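Local coordinates for protein putative tryptophan halogenase (Xanthomonas campestris pv. campestris, PDB 6Y1W) that is probably a flavin-dependent halogenase of the tryptophan halogenase family, expected to use reduced FAD to halogenate an aromatic substrate, at residues A[29-33]-A[174-179]; A[105-111]-A[139-143]; A[268-272]-A[401-407]. All coordinates share one frame; numbering follows the deposited sequence.

How the interactions relate
The three contacts all belong to the tryptophan halogenase homology region and do not touch one another. Interaction 1 packs two helices of the predicted FAD-binding part, where the side chain of M30 comes about 4 Å from the side chains of T26 and I351, both predicted to bind FAD. Interaction 2 is nested in the chain between the segments of interaction 1, with centres 33 Å apart, and brings the side chain of F108 to about 4 Å from that of K89, the predicted active-site lysine. Interaction 3 follows both in sequence; its centre is 27 Å from that of interaction 2 and 41 Å from that of interaction 1. It holds two butanediol molecules but is remote from the predicted FAD and substrate sites.

Interaction 1: residues A[29-33]-A[174-179]; sequences WMAAA and LRRFSE
The first helix of the Rossmann-type fold that probably binds FAD, 25-39, packs here against helix 167-180, with W29 lying along R175 and A33 meeting S178. The short segments run nearly parallel, 29° apart, and their axes approach to 8.5 Å; small residues allow this, since CA of A33 comes within 4.6 Å of CA of S178. W29 contributes the broadest surface. The methylene chain of R175 covers one face of its indole, and R175 CG sits 3.7 Å from the centroid of the six-membered ring, a CH-pi contact. Because CG of R175 is anti to the backbone N (chi1 171°) and the chain stays extended, the aliphatic part runs alongside the ring while NE continues to E179 OE2, 2.9 Å away, in a salt bridge within the helix.

W29 follows the last glycine of the GxGxxG-like sequence at the start of this helix, and its NE1 bonds to E49 at the end of strand 44-49, so the indole joins sheet and helices. At its edge lies OG of S178, whose hydroxyl is turned back to donate to L174 O (2.7 Å); that carbonyl also accepts from S178 N, from the opposite face of its plane. A polar side chain is thereby accommodated in a buried interface. Leucine and phenylalanine suit the apolar remainder: L174 CD1 presses tightly on M30 CG at 3.4 Å, and F177 CD1 reaches A33 CB at 3.6 Å.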
loop_
_atom_site.group_PDB
_atom_site.type_symbol
_atom_site.label_atom_id
_atom_site.label_comp_id
_atom_site.label_asym_id
_atom_site.label_seq_id
_atom_site.Cartn_x
_atom_site.Cartn_y
_atom_site.Cartn_z
ATOM N N TRP A 29 7.514 -27.934 0.124
ATOM C CA TRP A 29 7.904 -27.972 1.533
ATOM C C TRP A 29 7.830 -26.600 2.176
ATOM O O TRP A 29 7.644 -26.513 3.394
ATOM C CB TRP A 29 9.295 -28.623 1.701
ATOM C CG TRP A 29 9.227 -30.125 1.464
ATOM C CD1 TRP A 29 9.767 -30.818 0.416
ATOM C CD2 TRP A 29 8.533 -31.094 2.266
ATOM N NE1 TRP A 29 9.473 -32.156 0.538
ATOM C CE2 TRP A 29 8.703 -32.346 1.656
ATOM C CE3 TRP A 29 7.786 -31.010 3.442
ATOM C CZ2 TRP A 29 8.146 -33.521 2.181
ATOM C CZ3 TRP A 29 7.236 -32.158 3.960
ATOM C CH2 TRP A 29 7.414 -33.407 3.327
ATOM N N MET A 30 7.967 -25.502 1.426
ATOM C CA MET A 30 7.636 -24.210 2.024
ATOM C C MET A 30 6.159 -24.164 2.397
ATOM O O MET A 30 5.794 -23.625 3.448
ATOM C CB MET A 30 7.975 -23.047 1.079
ATOM C CG MET A 30 9.419 -22.681 0.971
ATOM S SD MET A 30 9.792 -21.370 -0.239
ATOM C CE MET A 30 9.059 -19.952 0.586
ATOM N N ALA A 31 5.291 -24.705 1.545
ATOM C CA ALA A 31 3.860 -24.701 1.852
ATOM C C ALA A 31 3.565 -25.599 3.045
ATOM O O ALA A 31 2.817 -25.222 3.957
ATOM C CB ALA A 31 3.071 -25.164 0.620
ATOM N N ALA A 32 4.148 -26.803 3.046
ATOM C CA ALA A 32 3.927 -27.719 4.157
ATOM C C ALA A 32 4.408 -27.114 5.456
ATOM O O ALA A 32 3.780 -27.297 6.500
ATOM C CB ALA A 32 4.658 -29.038 3.915
ATOM N N ALA A 33 5.545 -26.417 5.413
ATOM C CA ALA A 33 6.128 -25.872 6.635
ATOM C C ALA A 33 5.242 -24.799 7.239
ATOM O O ALA A 33 4.945 -24.826 8.442
ATOM C CB ALA A 33 7.530 -25.309 6.330
ATOM N N LEU A 174 13.209 -27.704 5.368
ATOM C CA LEU A 174 11.787 -27.470 5.594
ATOM C C LEU A 174 11.009 -28.757 5.733
ATOM O O LEU A 174 9.965 -28.769 6.403
ATOM C CB LEU A 174 11.188 -26.643 4.463
ATOM C CG LEU A 174 11.762 -25.232 4.338
ATOM C CD1 LEU A 174 11.372 -24.660 2.973
ATOM C CD2 LEU A 174 11.257 -24.329 5.464
ATOM N N ARG A 175 11.463 -29.829 5.073
ATOM C CA ARG A 175 10.802 -31.115 5.250
ATOM C C ARG A 175 10.929 -31.575 6.696
ATOM O O ARG A 175 9.959 -32.060 7.295
ATOM C CB ARG A 175 11.420 -32.170 4.333
ATOM C CG ARG A 175 10.900 -33.576 4.663
ATOM C CD ARG A 175 11.384 -34.587 3.596
ATOM N NE ARG A 175 11.312 -35.927 4.160
ATOM C CZ ARG A 175 11.857 -36.995 3.573
ATOM N NH1 ARG A 175 12.468 -36.881 2.409
ATOM N NH2 ARG A 175 11.765 -38.196 4.164
ATOM N N ARG A 176 12.134 -31.454 7.253
ATOM C CA ARG A 176 12.357 -31.822 8.654
ATOM C C ARG A 176 11.471 -30.996 9.576
ATOM O O ARG A 176 10.802 -31.524 10.475
ATOM C CB ARG A 176 13.821 -31.602 9.022
ATOM C CG ARG A 176 14.784 -32.600 8.437
ATOM C CD ARG A 176 16.219 -32.354 8.957
ATOM N NE ARG A 176 17.210 -32.489 7.887
ATOM C CZ ARG A 176 17.549 -33.652 7.334
ATOM N NH1 ARG A 176 16.979 -34.779 7.749
ATOM N NH2 ARG A 176 18.457 -33.693 6.364
ATOM N N PHE A 177 11.458 -29.690 9.357
ATOM C CA PHE A 177 10.567 -28.799 10.114
ATOM C C PHE A 177 9.100 -29.239 10.029
ATOM O O PHE A 177 8.383 -29.280 11.042
ATOM C CB PHE A 177 10.791 -27.388 9.557
ATOM C CG PHE A 177 9.955 -26.279 10.188
ATOM C CD1 PHE A 177 8.649 -26.025 9.727
ATOM C CD2 PHE A 177 10.465 -25.445 11.172
ATOM C CE1 PHE A 177 7.882 -24.982 10.243
ATOM C CE2 PHE A 177 9.673 -24.388 11.708
ATOM C CZ PHE A 177 8.392 -24.161 11.243
ATOM N N SER A 178 8.639 -29.535 8.817
ATOM C CA SER A 178 7.243 -29.886 8.561
ATOM C C SER A 178 6.851 -31.212 9.205
ATOM O O SER A 178 5.754 -31.337 9.755
ATOM C CB SER A 178 7.004 -29.977 7.050
ATOM O OG SER A 178 7.257 -28.722 6.399
ATOM N N GLU A 179 7.698 -32.230 9.074
ATOM C CA GLU A 179 7.366 -33.513 9.669
ATOM C C GLU A 179 7.214 -33.369 11.182
ATOM O O GLU A 179 6.396 -34.077 11.793
ATOM C CB GLU A 179 8.418 -34.552 9.254
ATOM C CG GLU A 179 8.307 -34.881 7.782
ATOM C CD GLU A 179 9.384 -35.829 7.269
ATOM O OE1 GLU A 179 10.391 -36.060 7.969
ATOM O OE2 GLU A 179 9.190 -36.325 6.147
#

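Interaction 2: residues A[105-111]-A[139-143]; sequences IHSFGHT and YCLEL. With BUD ((2S,3S)-butane-2,3-diol), chain H.
L143 and T111 bury the most surface in this contact, in which strand 102-107, outermost in a mixed seven-stranded sheet, and the loop after it pack on the first turn of helix 141-148. CG of L143 is anti to the backbone N (chi1 -171°), which sends the branched end across I105: L143 CG and CD1 meet I105 CB and CG2, CD1 lying 3.7 Å from CB, a meeting that suits two apolar residues. T111 meets the chain just before the helix with both branches: CG2 packs on Y139 CB at 3.7 Å, while OG1 lies near C140 CB and bonds to N443 and Q447 of helix 442-451. At the N-cap, C140 brings its SG 3.2 Å from S107 OG, a hydroxyl that donates to F108 O. H106, pointing away from the helix, and F108, just past the strand, help line a butanediol pocket.

Third comes E142, whose bent chain (chi2 84°) lays its carboxylate beside G109, OE1 3.6 Å from G109 CA; a residue lacking a side chain leaves room for it. E142 OE2 accepts from the backbone N of N160. E142 OE1 accepts from a water at 2.6 Å, and that water accepts in turn from H110 N at 2.8 Å.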
loop_
_atom_site.group_PDB
_atom_site.type_symbol
_atom_site.label_atom_id
_atom_site.label_comp_id
_atom_site.label_asym_id
_atom_site.label_seq_id
_atom_site.Cartn_x
_atom_site.Cartn_y
_atom_site.Cartn_z
ATOM N N ILE A 105 24.868 -1.223 -9.545
ATOM C CA ILE A 105 24.350 -2.157 -8.536
ATOM C C ILE A 105 22.926 -1.762 -8.166
ATOM O O ILE A 105 22.637 -0.578 -7.917
ATOM C CB ILE A 105 25.245 -2.177 -7.273
ATOM C CG1 ILE A 105 26.624 -2.742 -7.632
ATOM C CG2 ILE A 105 24.616 -3.021 -6.139
ATOM C CD1 ILE A 105 27.663 -2.428 -6.523
ATOM N N HIS A 106 22.048 -2.776 -8.096
ATOM C CA HIS A 106 20.705 -2.644 -7.552
ATOM C C HIS A 106 20.760 -3.277 -6.170
ATOM O O HIS A 106 20.770 -4.505 -6.051
ATOM C CB HIS A 106 19.693 -3.364 -8.434
ATOM C CG HIS A 106 18.304 -3.354 -7.882
ATOM N ND1 HIS A 106 17.316 -4.190 -8.356
ATOM C CD2 HIS A 106 17.754 -2.639 -6.872
ATOM C CE1 HIS A 106 16.204 -3.976 -7.669
ATOM N NE2 HIS A 106 16.445 -3.055 -6.755
ATOM N N SER A 107 20.751 -2.444 -5.136
ATOM C CA SER A 107 20.917 -2.952 -3.776
ATOM C C SER A 107 19.594 -2.897 -3.041
ATOM O O SER A 107 18.637 -2.251 -3.475
ATOM C CB SER A 107 21.973 -2.141 -3.006
ATOM O OG SER A 107 21.477 -0.852 -2.663
ATOM N N PHE A 108 19.557 -3.570 -1.891
ATOM C CA PHE A 108 18.498 -3.333 -0.926
ATOM C C PHE A 108 18.730 -1.997 -0.237
ATOM O O PHE A 108 19.665 -1.252 -0.558
ATOM C CB PHE A 108 18.439 -4.483 0.085
ATOM C CG PHE A 108 18.308 -5.843 -0.556
ATOM C CD1 PHE A 108 17.398 -6.052 -1.591
ATOM C CD2 PHE A 108 19.104 -6.903 -0.126
ATOM C CE1 PHE A 108 17.280 -7.316 -2.184
ATOM C CE2 PHE A 108 19.004 -8.157 -0.727
ATOM C CZ PHE A 108 18.094 -8.372 -1.731
ATOM N N GLY A 109 17.860 -1.646 0.695
ATOM C CA GLY A 109 18.055 -0.405 1.433
ATOM C C GLY A 109 17.486 0.817 0.722
ATOM O O GLY A 109 16.590 0.721 -0.105
ATOM N N HIS A 110 18.014 1.987 1.084
ATOM C CA HIS A 110 17.509 3.245 0.552
ATOM C C HIS A 110 18.715 4.125 0.300
ATOM O O HIS A 110 19.686 4.089 1.055
ATOM C CB HIS A 110 16.544 3.950 1.518
ATOM C CG HIS A 110 15.755 5.062 0.883
ATOM N ND1 HIS A 110 14.673 4.835 0.051
ATOM C CD2 HIS A 110 15.909 6.410 0.939
ATOM C CE1 HIS A 110 14.190 5.991 -0.373
ATOM N NE2 HIS A 110 14.923 6.964 0.153
ATOM N N THR A 111 18.672 4.877 -0.767
ATOM C CA THR A 111 19.812 5.736 -1.084
ATOM C C THR A 111 19.544 7.108 -0.499
ATOM O O THR A 111 18.513 7.711 -0.801
ATOM C CB THR A 111 20.003 5.822 -2.591
ATOM O OG1 THR A 111 20.160 4.491 -3.084
ATOM C CG2 THR A 111 21.309 6.654 -2.921
ATOM N N TYR A 139 25.826 6.827 -1.797
ATOM C CA TYR A 139 24.941 7.287 -0.738
ATOM C C TYR A 139 24.066 6.173 -0.164
ATOM O O TYR A 139 23.120 6.468 0.557
ATOM C CB TYR A 139 24.091 8.460 -1.265
ATOM C CG TYR A 139 24.989 9.548 -1.836
ATOM C CD1 TYR A 139 25.619 10.464 -0.979
ATOM C CD2 TYR A 139 25.196 9.664 -3.211
ATOM C CE1 TYR A 139 26.467 11.447 -1.502
ATOM C CE2 TYR A 139 26.054 10.659 -3.728
ATOM C CZ TYR A 139 26.661 11.544 -2.854
ATOM O OH TYR A 139 27.528 12.520 -3.325
ATOM N N CYS A 140 24.395 4.908 -0.438
ATOM C CA CYS A 140 23.605 3.752 -0.005
ATOM C C CYS A 140 24.516 2.731 0.679
ATOM O O CYS A 140 25.429 2.188 0.036
ATOM C CB CYS A 140 22.925 3.096 -1.206
ATOM S SG CYS A 140 21.958 1.658 -0.724
ATOM N N LEU A 141 24.258 2.457 1.960
ATOM C CA LEU A 141 25.133 1.555 2.724
ATOM C C LEU A 141 25.158 0.149 2.125
ATOM O O LEU A 141 26.227 -0.457 1.960
ATOM C CB LEU A 141 24.664 1.487 4.182
ATOM C CG LEU A 141 25.388 0.458 5.066
ATOM C CD1 LEU A 141 26.880 0.794 5.193
ATOM C CD2 LEU A 141 24.691 0.297 6.442
ATOM N N GLU A 142 23.985 -0.413 1.830
ATOM C CA GLU A 142 23.985 -1.787 1.328
ATOM C C GLU A 142 24.773 -1.899 0.040
ATOM O O GLU A 142 25.471 -2.899 -0.199
ATOM C CB GLU A 142 22.546 -2.276 1.114
ATOM C CG GLU A 142 21.840 -2.615 2.419
ATOM C CD GLU A 142 21.206 -1.402 3.124
ATOM O OE1 GLU A 142 21.421 -0.225 2.740
ATOM O OE2 GLU A 142 20.429 -1.642 4.074
ATOM N N LEU A 143 24.671 -0.883 -0.815
ATOM C CA LEU A 143 25.422 -0.876 -2.062
ATOM C C LEU A 143 26.921 -0.855 -1.780
ATOM O O LEU A 143 27.687 -1.623 -2.383
ATOM C CB LEU A 143 25.024 0.332 -2.931
ATOM C CG LEU A 143 25.595 0.304 -4.362
ATOM C CD1 LEU A 143 24.569 0.941 -5.355
ATOM C CD2 LEU A 143 26.935 1.052 -4.432
HETATM C C1 BUD H . 13.503 -6.882 -3.074
HETATM O O1 BUD H . 14.319 -5.485 -4.812
HETATM C C2 BUD H . 13.221 -5.659 -3.948
HETATM O O2 BUD H . 12.690 -3.261 -3.805
HETATM C C3 BUD H . 13.045 -4.419 -3.064
HETATM C C4 BUD H . 11.950 -4.704 -2.029
HETATM O O HOH W 1 22.135 3.815 3.408
HETATM O O HOH W 2 20.008 1.928 3.115
#

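Interaction 3: residues A[268-272]-A[401-407]; sequences ADRAG and RRDTAFW. With BUD ((2S,3S)-butane-2,3-diol), chain J; BUD ((2S,3S)-butane-2,3-diol), chain I.
Two hydrogen bonds join W407 and T404 to successive carbonyls of the 268-272 turn. W407 NE1 donates to D269 O at 2.9 Å with an N-H...O angle of 160°, the oxygen lying in the indole plane. T404 OG1 donates to R270 O at 2.9 Å. This hydroxyl sits between the backbone N and the carbonyl carbon (chi1 70°), from where it also accepts from W407 N, so a single N-cap threonine both starts helix 405-412 and ties it to the turn.

That turn links the antiparallel strands 263-268 and 272-278, and a CH-pi contact and apolar packing add to the hydrogen bonds. A271 CA lies over one face of F406, 3.8 Å from the ring centroid, an approach that a small residue permits. F406 in turn points its edge, through CD2, at one face of the W407 indole.

Among charged groups, T404 CG2 lies over one face of the R270 guanidinium, 3.6 Å from NH1. R401 grips D403 side-on, NE to OD1 and NH2 to OD2, each on a syn lone pair; this fixes the guanidinium's rotation, and W407 NE1 lies over its centre.

Two butanediols bind here. R401 NH2 donates to O2 of one at 2.9 Å; D269 OD2 accepts from O2 of the other at 2.8 Å, which also accepts from A271 N.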
loop_
_atom_site.group_PDB
_atom_site.type_symbol
_atom_site.label_atom_id
_atom_site.label_comp_id
_atom_site.label_asym_id
_atom_site.label_seq_id
_atom_site.Cartn_x
_atom_site.Cartn_y
_atom_site.Cartn_z
ATOM N N ALA A 268 25.017 -9.281 -18.356
ATOM C CA ALA A 268 24.386 -9.384 -19.668
ATOM C C ALA A 268 25.413 -9.730 -20.743
ATOM O O ALA A 268 26.578 -9.353 -20.652
ATOM C CB ALA A 268 23.698 -8.073 -20.027
ATOM N N ASP A 269 24.956 -10.467 -21.759
ATOM C CA ASP A 269 25.795 -10.837 -22.892
ATOM C C ASP A 269 25.050 -10.441 -24.172
ATOM O O ASP A 269 24.311 -9.453 -24.164
ATOM C CB ASP A 269 26.127 -12.338 -22.855
ATOM C CG ASP A 269 27.387 -12.665 -23.649
ATOM O OD1 ASP A 269 28.499 -12.338 -23.164
ATOM O OD2 ASP A 269 27.237 -13.206 -24.774
ATOM N N ARG A 270 25.231 -11.180 -25.264
ATOM C CA ARG A 270 24.668 -10.759 -26.558
ATOM C C ARG A 270 23.182 -11.044 -26.677
ATOM O O ARG A 270 22.465 -10.292 -27.353
ATOM C CB ARG A 270 25.376 -11.489 -27.713
ATOM C CG ARG A 270 26.844 -11.147 -27.862
ATOM C CD ARG A 270 27.452 -12.104 -28.930
ATOM N NE ARG A 270 26.684 -12.058 -30.182
ATOM C CZ ARG A 270 26.779 -11.077 -31.092
ATOM N NH1 ARG A 270 27.609 -10.051 -30.918
ATOM N NH2 ARG A 270 26.025 -11.146 -32.180
ATOM N N ALA A 271 22.704 -12.143 -26.075
ATOM C CA ALA A 271 21.320 -12.594 -26.250
ATOM C C ALA A 271 20.819 -13.257 -24.964
ATOM O O ALA A 271 19.987 -14.183 -24.981
ATOM C CB ALA A 271 21.184 -13.551 -27.440
ATOM N N GLY A 272 21.266 -12.720 -23.835
ATOM C CA GLY A 272 20.877 -13.265 -22.544
ATOM C C GLY A 272 21.794 -12.709 -21.476
ATOM O O GLY A 272 22.438 -11.682 -21.676
ATOM N N ARG A 401 21.972 -0.331 -25.504
ATOM C CA ARG A 401 22.569 -1.313 -26.397
ATOM C C ARG A 401 21.802 -1.415 -27.707
ATOM O O ARG A 401 20.578 -1.587 -27.713
ATOM C CB ARG A 401 22.626 -2.673 -25.715
ATOM C CG ARG A 401 23.576 -2.656 -24.501
ATOM C CD ARG A 401 23.842 -4.083 -23.973
ATOM N NE ARG A 401 24.578 -4.934 -24.914
ATOM C CZ ARG A 401 25.161 -6.085 -24.575
ATOM N NH1 ARG A 401 25.102 -6.513 -23.309
ATOM N NH2 ARG A 401 25.779 -6.836 -25.499
ATOM N N ARG A 402 22.549 -1.375 -28.820
ATOM C CA ARG A 402 22.013 -1.680 -30.143
ATOM C C ARG A 402 22.956 -2.619 -30.886
ATOM O O ARG A 402 22.906 -2.718 -32.127
ATOM C CB ARG A 402 21.778 -0.399 -30.961
ATOM C CG ARG A 402 20.926 0.645 -30.252
ATOM C CD ARG A 402 19.461 0.225 -30.135
ATOM N NE ARG A 402 18.648 1.325 -29.630
ATOM C CZ ARG A 402 18.441 1.603 -28.347
ATOM N NH1 ARG A 402 17.683 2.652 -28.016
ATOM N NH2 ARG A 402 18.993 0.832 -27.403
ATOM N N ASP A 403 23.806 -3.317 -30.146
ATOM C CA ASP A 403 24.914 -4.039 -30.765
ATOM C C ASP A 403 24.554 -5.429 -31.243
ATOM O O ASP A 403 25.381 -6.049 -31.911
ATOM C CB ASP A 403 26.111 -4.140 -29.812
ATOM C CG ASP A 403 25.742 -4.742 -28.437
ATOM O OD1 ASP A 403 25.074 -4.031 -27.664
ATOM O OD2 ASP A 403 26.105 -5.915 -28.152
ATOM N N THR A 404 23.378 -5.975 -30.879
ATOM C CA THR A 404 22.895 -7.232 -31.424
ATOM C C THR A 404 21.419 -7.058 -31.751
ATOM O O THR A 404 20.756 -6.113 -31.263
ATOM C CB THR A 404 23.046 -8.427 -30.453
ATOM O OG1 THR A 404 22.113 -8.253 -29.363
ATOM C CG2 THR A 404 24.463 -8.530 -29.915
ATOM N N ALA A 405 20.913 -7.935 -32.628
ATOM C CA ALA A 405 19.494 -7.899 -32.963
ATOM C C ALA A 405 18.638 -8.091 -31.712
ATOM O O ALA A 405 17.587 -7.453 -31.555
ATOM C CB ALA A 405 19.170 -8.985 -33.993
ATOM N N PHE A 406 19.092 -8.958 -30.804
ATOM C CA PHE A 406 18.415 -9.165 -29.527
ATOM C C PHE A 406 18.226 -7.847 -28.772
ATOM O O PHE A 406 17.105 -7.489 -28.399
ATOM C CB PHE A 406 19.223 -10.165 -28.676
ATOM C CG PHE A 406 18.645 -10.386 -27.288
ATOM C CD1 PHE A 406 17.683 -11.348 -27.076
ATOM C CD2 PHE A 406 19.126 -9.661 -26.230
ATOM C CE1 PHE A 406 17.169 -11.558 -25.775
ATOM C CE2 PHE A 406 18.636 -9.840 -24.919
ATOM C CZ PHE A 406 17.649 -10.821 -24.704
ATOM N N TRP A 407 19.298 -7.073 -28.593
ATOM C CA TRP A 407 19.146 -5.817 -27.855
ATOM C C TRP A 407 18.345 -4.774 -28.639
ATOM O O TRP A 407 17.619 -3.979 -28.038
ATOM C CB TRP A 407 20.517 -5.254 -27.458
ATOM C CG TRP A 407 21.119 -6.111 -26.377
ATOM C CD1 TRP A 407 22.235 -6.918 -26.482
ATOM C CD2 TRP A 407 20.598 -6.319 -25.046
ATOM N NE1 TRP A 407 22.450 -7.573 -25.273
ATOM C CE2 TRP A 407 21.448 -7.239 -24.397
ATOM C CE3 TRP A 407 19.504 -5.797 -24.344
ATOM C CZ2 TRP A 407 21.249 -7.648 -23.063
ATOM C CZ3 TRP A 407 19.306 -6.215 -22.978
ATOM C CH2 TRP A 407 20.166 -7.132 -22.387
HETATM C C1 BUD J . 31.316 -8.558 -24.358
HETATM O O1 BUD J . 29.864 -9.955 -25.748
HETATM C C2 BUD J . 29.970 -9.264 -24.527
HETATM O O2 BUD J . 27.704 -8.881 -24.974
HETATM C C3 BUD J . 28.858 -8.227 -24.545
HETATM C C4 BUD J . 28.593 -7.689 -23.139
HETATM C C1 BUD I . 24.987 -17.448 -27.002
HETATM O O1 BUD I . 25.714 -15.260 -27.496
HETATM C C2 BUD I . 24.683 -15.969 -26.877
HETATM O O2 BUD I . 24.730 -14.244 -25.226
HETATM C C3 BUD I . 24.648 -15.622 -25.385
HETATM C C4 BUD I . 23.318 -16.073 -24.787
#